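Local coordinates for protein enoyl-CoA hydratase (Mycobacterium smegmatis, PDB 3PE8) that probably catalyses the reversible addition of water to the double bond of enoyl-CoA thioesters, as a zinc-binding member of the enoyl-CoA hydratase/isomerase family, at residues Ser8-Val13 and Arg38-Arg43; Pro94-Ile99 and Arg188-Ser193. All coordinates share one frame; numbering follows the deposited sequence.

Both contacts lay a helix against the six-stranded mixed sheet of the crotonase fold. Contact 1 sets helix 35-50 beside the start of strand 11-16, an outermost strand of that sheet within the chain; contact 2 sets helix 183-195 on strand 95-99, which runs between strands 56-61 and 116-120. Their centres lie about 19 Å apart and their nearest atoms about 6 Å, without touching, and contact 1 is complete in the chain before contact 2 begins. The zinc ion held by Glu109 and His129 is nearer the first: the Phe41 side chain is about 13 Å from the metal and about 10 Å from the Glu109 side chain. Contact 2 lies away from that site.

Contact 1: residues Ser8-Val13 and Arg38-Arg43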
ATOM      1  N   SER A   8      -8.152  23.808 -40.801  1.00 32.11           N
ATOM      2  CA  SER A   8      -8.658  24.251 -39.463  1.00 30.23           C
ATOM      3  C   SER A   8      -7.742  23.781 -38.340  1.00 27.83           C
ATOM      4  O   SER A   8      -6.922  22.885 -38.533  1.00 29.72           O
ATOM      5  CB  SER A   8     -10.074  23.722 -39.237  1.00 31.53           C
ATOM      6  N   PRO A   9      -7.866  24.395 -37.153  1.00 33.21           N
ATOM      7  CA  PRO A   9      -6.990  23.953 -36.076  1.00 28.45           C
ATOM      8  C   PRO A   9      -7.336  22.538 -35.649  1.00 23.71           C
ATOM      9  O   PRO A   9      -8.501  22.117 -35.742  1.00 21.85           O
ATOM     10  CB  PRO A   9      -7.295  24.925 -34.946  1.00 28.96           C
ATOM     11  CG  PRO A   9      -8.657  25.395 -35.217  1.00 32.14           C
ATOM     12  CD  PRO A   9      -8.795  25.442 -36.708  1.00 33.54           C
ATOM     13  N   VAL A  10      -6.337  21.834 -35.149  1.00 19.40           N
ATOM     14  CA  VAL A  10      -6.538  20.465 -34.688  1.00 17.31           C
ATOM     15  C   VAL A  10      -7.326  20.388 -33.386  1.00 15.19           C
ATOM     16  O   VAL A  10      -7.781  19.309 -33.032  1.00 13.92           O
ATOM     17  CB  VAL A  10      -5.209  19.670 -34.508  1.00 17.25           C
ATOM     18  CG1 VAL A  10      -4.522  19.454 -35.877  1.00 19.94           C
ATOM     19  CG2 VAL A  10      -4.312  20.312 -33.444  1.00 18.69           C
ATOM     20  N   LEU A  11      -7.486  21.518 -32.680  1.00 14.53           N
ATOM     21  CA  LEU A  11      -8.223  21.572 -31.412  1.00 13.46           C
ATOM     22  C   LEU A  11      -9.055  22.835 -31.382  1.00 14.29           C
ATOM     23  O   LEU A  11      -8.497  23.917 -31.488  1.00 16.86           O
ATOM     24  CB  LEU A  11      -7.307  21.566 -30.187  1.00 13.56           C
ATOM     25  CG  LEU A  11      -8.021  21.395 -28.841  1.00 13.62           C
ATOM     26  CD1 LEU A  11      -8.517  19.974 -28.627  1.00 13.02           C
ATOM     27  CD2 LEU A  11      -7.063  21.820 -27.698  1.00 15.43           C
ATOM     28  N   LEU A  12     -10.365  22.712 -31.281  1.00 13.09           N
ATOM     29  CA  LEU A  12     -11.233  23.884 -31.161  1.00 13.86           C
ATOM     30  C   LEU A  12     -11.424  24.224 -29.699  1.00 13.77           C
ATOM     31  O   LEU A  12     -11.497  23.313 -28.853  1.00 13.66           O
ATOM     32  CB  LEU A  12     -12.580  23.647 -31.834  1.00 15.35           C
ATOM     33  CG  LEU A  12     -12.487  23.327 -33.321  1.00 17.03           C
ATOM     34  CD1 LEU A  12     -13.841  22.901 -33.841  1.00 21.87           C
ATOM     35  CD2 LEU A  12     -11.954  24.510 -34.119  1.00 20.42           C
ATOM     36  N   VAL A  13     -11.475  25.526 -29.398  1.00 13.86           N
ATOM     37  CA  VAL A  13     -11.589  26.005 -28.011  1.00 14.15           C
ATOM     38  C   VAL A  13     -12.716  27.031 -27.936  1.00 14.40           C
ATOM     39  O   VAL A  13     -12.739  27.983 -28.701  1.00 16.10           O
ATOM     40  CB  VAL A  13     -10.255  26.631 -27.512  1.00 14.66           C
ATOM     41  CG1 VAL A  13     -10.360  27.129 -26.067  1.00 16.34           C
ATOM     42  CG2 VAL A  13      -9.053  25.666 -27.688  1.00 15.11           C
ATOM     43  N   ARG A  38      -1.659  15.943 -29.639  1.00 15.47           N
ATOM     44  CA  ARG A  38      -1.290  15.655 -28.242  1.00 15.50           C
ATOM     45  C   ARG A  38      -0.709  16.889 -27.571  1.00 16.81           C
ATOM     46  O   ARG A  38      -1.156  17.307 -26.501  1.00 16.84           O
ATOM     47  CB  ARG A  38      -0.302  14.479 -28.178  1.00 16.99           C
ATOM     48  CG  ARG A  38      -0.894  13.141 -28.507  1.00 18.18           C
ATOM     49  CD  ARG A  38       0.112  11.949 -28.297  1.00 20.00           C
ATOM     50  NE  ARG A  38       1.471  12.063 -28.864  1.00 26.26           N
ATOM     51  CZ  ARG A  38       1.887  11.556 -30.031  1.00 26.73           C
ATOM     52  NH1 ARG A  38       1.063  10.909 -30.848  1.00 27.57           N
ATOM     53  NH2 ARG A  38       3.155  11.712 -30.407  1.00 29.05           N
ATOM     54  N   SER A  39       0.262  17.517 -28.222  1.00 16.55           N
ATOM     55  CA  SER A  39       0.915  18.723 -27.698  0.50 17.41           C
ATOM     56  C   SER A  39      -0.107  19.812 -27.405  1.00 16.67           C
ATOM     57  O   SER A  39      -0.106  20.441 -26.332  1.00 17.11           O
ATOM     58  CB  SER A  39       1.913  19.262 -28.717  0.50 18.71           C
ATOM     59  OG  SER A  39       2.547  20.446 -28.234  0.50 21.15           O
ATOM     60  N   THR A  40      -0.953  20.059 -28.403  1.00 16.14           N
ATOM     61  CA  THR A  40      -1.949  21.125 -28.334  1.00 15.76           C
ATOM     62  C   THR A  40      -2.988  20.838 -27.235  1.00 14.91           C
ATOM     63  O   THR A  40      -3.346  21.734 -26.454  1.00 15.32           O
ATOM     64  CB  THR A  40      -2.629  21.329 -29.716  1.00 15.47           C
ATOM     65  OG1 THR A  40      -1.622  21.643 -30.697  1.00 18.06           O
ATOM     66  CG2 THR A  40      -3.633  22.482 -29.668  1.00 16.08           C
ATOM     67  N   PHE A  41      -3.451  19.601 -27.175  1.00 14.83           N
ATOM     68  CA  PHE A  41      -4.471  19.223 -26.186  1.00 13.32           C
ATOM     69  C   PHE A  41      -3.953  19.329 -24.762  1.00 13.78           C
ATOM     70  O   PHE A  41      -4.583  19.939 -23.877  1.00 13.12           O
ATOM     71  CB  PHE A  41      -4.967  17.809 -26.465  1.00 13.40           C
ATOM     72  CG  PHE A  41      -5.962  17.316 -25.466  1.00 12.78           C
ATOM     73  CD1 PHE A  41      -7.243  17.851 -25.410  1.00 14.69           C
ATOM     74  CD2 PHE A  41      -5.592  16.362 -24.525  1.00 14.29           C
ATOM     75  CE1 PHE A  41      -8.147  17.407 -24.451  1.00 13.48           C
ATOM     76  CE2 PHE A  41      -6.507  15.921 -23.571  1.00 14.09           C
ATOM     77  CZ  PHE A  41      -7.777  16.467 -23.544  1.00 14.10           C
ATOM     78  N   PHE A  42      -2.789  18.740 -24.516  1.00 14.02           N
ATOM     79  CA  PHE A  42      -2.227  18.745 -23.172  1.00 15.71           C
ATOM     80  C   PHE A  42      -1.887  20.159 -22.727  1.00 15.88           C
ATOM     81  O   PHE A  42      -2.088  20.512 -21.559  1.00 17.01           O
ATOM     82  CB  PHE A  42      -1.069  17.743 -23.024  1.00 16.59           C
ATOM     83  CG  PHE A  42      -1.506  16.296 -23.145  1.00 16.39           C
ATOM     84  CD1 PHE A  42      -2.475  15.783 -22.286  1.00 18.45           C
ATOM     85  CD2 PHE A  42      -1.007  15.466 -24.136  1.00 19.13           C
ATOM     86  CE1 PHE A  42      -2.925  14.473 -22.412  1.00 18.14           C
ATOM     87  CE2 PHE A  42      -1.466  14.144 -24.255  1.00 17.82           C
ATOM     88  CZ  PHE A  42      -2.400  13.650 -23.366  1.00 17.29           C
ATOM     89  N   ARG A  43      -1.395  20.997 -23.650  1.00 16.39           N
ATOM     90  CA  ARG A  43      -1.176  22.401 -23.356  1.00 17.05           C
ATOM     91  C   ARG A  43      -2.487  23.142 -23.044  1.00 16.49           C
ATOM     92  O   ARG A  43      -2.540  23.956 -22.143  1.00 17.11           O
ATOM     93  CB  ARG A  43      -0.425  23.096 -24.508  1.00 18.26           C
ATOM     94  CG  ARG A  43      -0.173  24.580 -24.279  1.00 23.36           C
ATOM     95  CD  ARG A  43       0.760  25.154 -25.352  1.00 31.08           C
ATOM     96  NE  ARG A  43       0.082  25.146 -26.657  1.00 36.66           N
ATOM     97  CZ  ARG A  43       0.382  24.378 -27.711  1.00 38.55           C
ATOM     98  NH1 ARG A  43       1.397  23.501 -27.694  1.00 39.92           N
ATOM     99  NH2 ARG A  43      -0.353  24.503 -28.811  1.00 38.06           N
TER
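Leu11, at the beginning of strand 11-16, sends its side chain against one turn of helix 35-50, where Thr40 and Phe41 receive it. Its CB is the first atom to meet the helix, Leu11 CB lying 3.8 Å from the Thr40 methyl CG2. With CG anti to the backbone N (chi1 -171°), the chain runs on toward the helix and its two methyls part. Leu11 CD2 settles on the helix backbone, 4.0 Å from Phe41 CA and close to the Thr40 carbonyl oxygen; CD1 comes to the edge of the Phe41 ring, near its plane, with Leu11 CD1 to Phe41 CD1 at 4.1 Å. Thr40 helps by presenting CG2 to the strand, while its hydroxyl turns back to its own helix and hydrogen-bonds the Glu36 carbonyl oxygen. Beside this, Val10 CG2 approaches Thr40 OG1 at 4.1 Å. Leu24 of strand 19-24 touches both Leu11 and Phe41, and Ala44 also packs on Leu11, so the leucine sits buried between sheet and helix. The two segments are joined by apolar packing: the threonine's polar end is satisfied within the helix, and what it offers the strand is essentially a methyl group.

Contact 2: residues Pro94-Ile99 and Arg188-Ser193; sequences PVIGAI and RRVAAS
Between residues 94-99 and 188-193 a single methyl, Ile96 CD1, makes the contact. It reaches the helix between two successive residues: Ile96 CD1 lies 3.9 Å from Val190 CG1 and equally far from Ala191 CB, and the backbone nitrogen Ala191 N is 3.8 Å from the same Ile96 CD1. Extension of the isoleucine accounts for the reach, for CG1 stands anti to the carbonyl carbon (chi1 -65°) and CD1 continues nearly straight (chi2 161°). Val190, its CG1 anti to the backbone N (chi1 173°), brings that methyl to the strand, whereas the small Ala191 lets the isoleucine tip come close to the helix backbone. All three residues are buried, yet the two segments bury just 99 Å² between them, both sides summed, and their closest CA atoms, Ile96 CA and Ala191 CA, stand 7.7 Å apart. The other side of the helix is different in character: Arg188, Arg189 and Ala192 are exposed, and Arg189 NH2 forms a salt bridge with Glu176. Arg155 of a second subunit packs on Val190. Neighbouring strands close the apolar patch, Val56 touching Ile96 and Ala191, and Ile118 touching Ile96 and Val190. With Ala98 packed on Leu183 and Ala187 as well, helix 183-195 covers the three parallel strands 56-61, 95-99 and 116-120.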
ATOM      1  N   PRO A  94     -12.555  20.633 -12.630  1.00 11.15           N
ATOM      2  CA  PRO A  94     -13.132  19.432 -13.157  1.00 11.34           C
ATOM      3  C   PRO A  94     -13.118  19.329 -14.676  1.00 10.61           C
ATOM      4  O   PRO A  94     -13.343  20.315 -15.360  1.00 10.55           O
ATOM      5  CB  PRO A  94     -14.587  19.501 -12.701  1.00 11.76           C
ATOM      6  CG  PRO A  94     -14.641  20.471 -11.633  1.00 14.60           C
ATOM      7  CD  PRO A  94     -13.496  21.383 -11.787  1.00 11.83           C
ATOM      8  N   VAL A  95     -12.879  18.117 -15.172  1.00  9.43           N
ATOM      9  CA  VAL A  95     -12.886  17.789 -16.596  1.00  8.79           C
ATOM     10  C   VAL A  95     -13.986  16.770 -16.869  1.00  9.17           C
ATOM     11  O   VAL A  95     -13.979  15.668 -16.321  1.00  9.60           O
ATOM     12  CB  VAL A  95     -11.543  17.204 -17.082  1.00  9.78           C
ATOM     13  CG1 VAL A  95     -11.611  16.864 -18.584  1.00 10.87           C
ATOM     14  CG2 VAL A  95     -10.409  18.222 -16.853  1.00 10.79           C
ATOM     15  N   ILE A  96     -14.945  17.168 -17.684  1.00  8.26           N
ATOM     16  CA  ILE A  96     -16.101  16.358 -18.083  1.00  8.09           C
ATOM     17  C   ILE A  96     -15.822  15.871 -19.496  1.00  8.87           C
ATOM     18  O   ILE A  96     -15.545  16.682 -20.389  1.00 10.44           O
ATOM     19  CB  ILE A  96     -17.403  17.170 -18.124  1.00  8.59           C
ATOM     20  CG1 ILE A  96     -17.777  17.645 -16.737  1.00  9.05           C
ATOM     21  CG2 ILE A  96     -18.569  16.289 -18.753  1.00  9.99           C
ATOM     22  CD1 ILE A  96     -18.782  18.832 -16.735  1.00 10.26           C
ATOM     23  N   GLY A  97     -15.821  14.555 -19.690  1.00  8.65           N
ATOM     24  CA  GLY A  97     -15.713  13.995 -21.043  1.00  8.84           C
ATOM     25  C   GLY A  97     -17.087  13.782 -21.609  1.00  8.99           C
ATOM     26  O   GLY A  97     -17.905  13.050 -20.994  1.00  9.45           O
ATOM     27  N   ALA A  98     -17.377  14.402 -22.764  1.00  8.15           N
ATOM     28  CA  ALA A  98     -18.655  14.221 -23.467  1.00  8.21           C
ATOM     29  C   ALA A  98     -18.343  13.325 -24.647  1.00  8.38           C
ATOM     30  O   ALA A  98     -17.813  13.765 -25.684  1.00  8.82           O
ATOM     31  CB  ALA A  98     -19.240  15.571 -23.900  1.00  9.11           C
ATOM     32  N   ILE A  99     -18.599  12.041 -24.451  1.00  8.17           N
ATOM     33  CA  ILE A  99     -18.156  11.023 -25.429  1.00  8.74           C
ATOM     34  C   ILE A  99     -19.204  10.883 -26.514  1.00  8.92           C
ATOM     35  O   ILE A  99     -20.288  10.307 -26.288  1.00  9.19           O
ATOM     36  CB  ILE A  99     -17.895   9.696 -24.752  1.00  7.76           C
ATOM     37  CG1 ILE A  99     -17.027   9.846 -23.476  1.00  9.10           C
ATOM     38  CG2 ILE A  99     -17.219   8.735 -25.759  1.00  9.42           C
ATOM     39  CD1 ILE A  99     -15.682  10.587 -23.722  1.00 10.05           C
ATOM     40  N   ARG A 188     -23.170  20.582 -20.598  1.00 10.99           N
ATOM     41  CA  ARG A 188     -23.301  21.969 -20.107  1.00 11.79           C
ATOM     42  C   ARG A 188     -24.147  22.061 -18.844  1.00 12.19           C
ATOM     43  O   ARG A 188     -23.870  22.895 -17.990  1.00 12.07           O
ATOM     44  CB  ARG A 188     -23.838  22.900 -21.196  1.00 11.49           C
ATOM     45  CG  ARG A 188     -22.789  23.269 -22.261  1.00 13.49           C
ATOM     46  CD  ARG A 188     -23.318  24.310 -23.221  1.00 13.83           C
ATOM     47  NE  ARG A 188     -24.239  23.800 -24.230  1.00 14.55           N
ATOM     48  CZ  ARG A 188     -23.891  23.351 -25.444  1.00 15.67           C
ATOM     49  NH1 ARG A 188     -22.605  23.278 -25.826  1.00 15.84           N
ATOM     50  NH2 ARG A 188     -24.831  22.946 -26.276  1.00 15.85           N
ATOM     51  N   ARG A 189     -25.165  21.199 -18.707  1.00 12.72           N
ATOM     52  CA  ARG A 189     -25.977  21.163 -17.495  1.00 13.24           C
ATOM     53  C   ARG A 189     -25.147  20.771 -16.296  1.00 11.99           C
ATOM     54  O   ARG A 189     -25.262  21.413 -15.235  1.00 12.76           O
ATOM     55  CB  ARG A 189     -27.176  20.194 -17.623  1.00 14.75           C
ATOM     56  CG  ARG A 189     -28.235  20.593 -18.557  1.00 18.74           C
ATOM     57  CD  ARG A 189     -29.499  19.741 -18.346  1.00 23.79           C
ATOM     58  NE  ARG A 189     -29.231  18.285 -18.394  1.00 24.33           N
ATOM     59  CZ  ARG A 189     -29.532  17.495 -19.435  1.00 28.09           C
ATOM     60  NH1 ARG A 189     -30.089  18.002 -20.562  1.00 27.91           N
ATOM     61  NH2 ARG A 189     -29.242  16.195 -19.380  1.00 28.52           N
ATOM     62  N   VAL A 190     -24.323  19.724 -16.433  1.00 11.60           N
ATOM     63  CA  VAL A 190     -23.467  19.290 -15.344  1.00 11.42           C
ATOM     64  C   VAL A 190     -22.439  20.353 -15.023  1.00 10.35           C
ATOM     65  O   VAL A 190     -22.260  20.722 -13.881  1.00 11.85           O
ATOM     66  CB  VAL A 190     -22.820  17.917 -15.638  1.00 11.65           C
ATOM     67  CG1 VAL A 190     -21.805  17.558 -14.581  1.00 13.27           C
ATOM     68  CG2 VAL A 190     -23.930  16.857 -15.772  1.00 13.45           C
ATOM     69  N   ALA A 191     -21.830  20.937 -16.066  1.00 10.83           N
ATOM     70  CA  ALA A 191     -20.879  22.005 -15.855  1.00 10.15           C
ATOM     71  C   ALA A 191     -21.504  23.196 -15.124  1.00 10.91           C
ATOM     72  O   ALA A 191     -20.869  23.762 -14.233  1.00 11.28           O
ATOM     73  CB  ALA A 191     -20.238  22.411 -17.196  1.00  9.68           C
ATOM     74  N   ALA A 192     -22.729  23.570 -15.502  1.00 11.30           N
ATOM     75  CA  ALA A 192     -23.388  24.705 -14.892  1.00 11.57           C
ATOM     76  C   ALA A 192     -23.679  24.469 -13.398  1.00 12.37           C
ATOM     77  O   ALA A 192     -23.515  25.380 -12.572  1.00 11.87           O
ATOM     78  CB  ALA A 192     -24.679  25.056 -15.635  1.00 12.66           C
ATOM     79  N   SER A 193     -24.044  23.243 -13.057  1.00 12.51           N
ATOM     80  CA  SER A 193     -24.213  22.885 -11.648  1.00 13.41           C
ATOM     81  C   SER A 193     -22.935  23.056 -10.844  1.00 13.23           C
ATOM     82  O   SER A 193     -22.959  23.602  -9.752  1.00 14.07           O
ATOM     83  CB  SER A 193     -24.748  21.465 -11.480  1.00 14.38           C
ATOM     84  OG  SER A 193     -25.990  21.338 -12.107  1.00 16.68           O
TER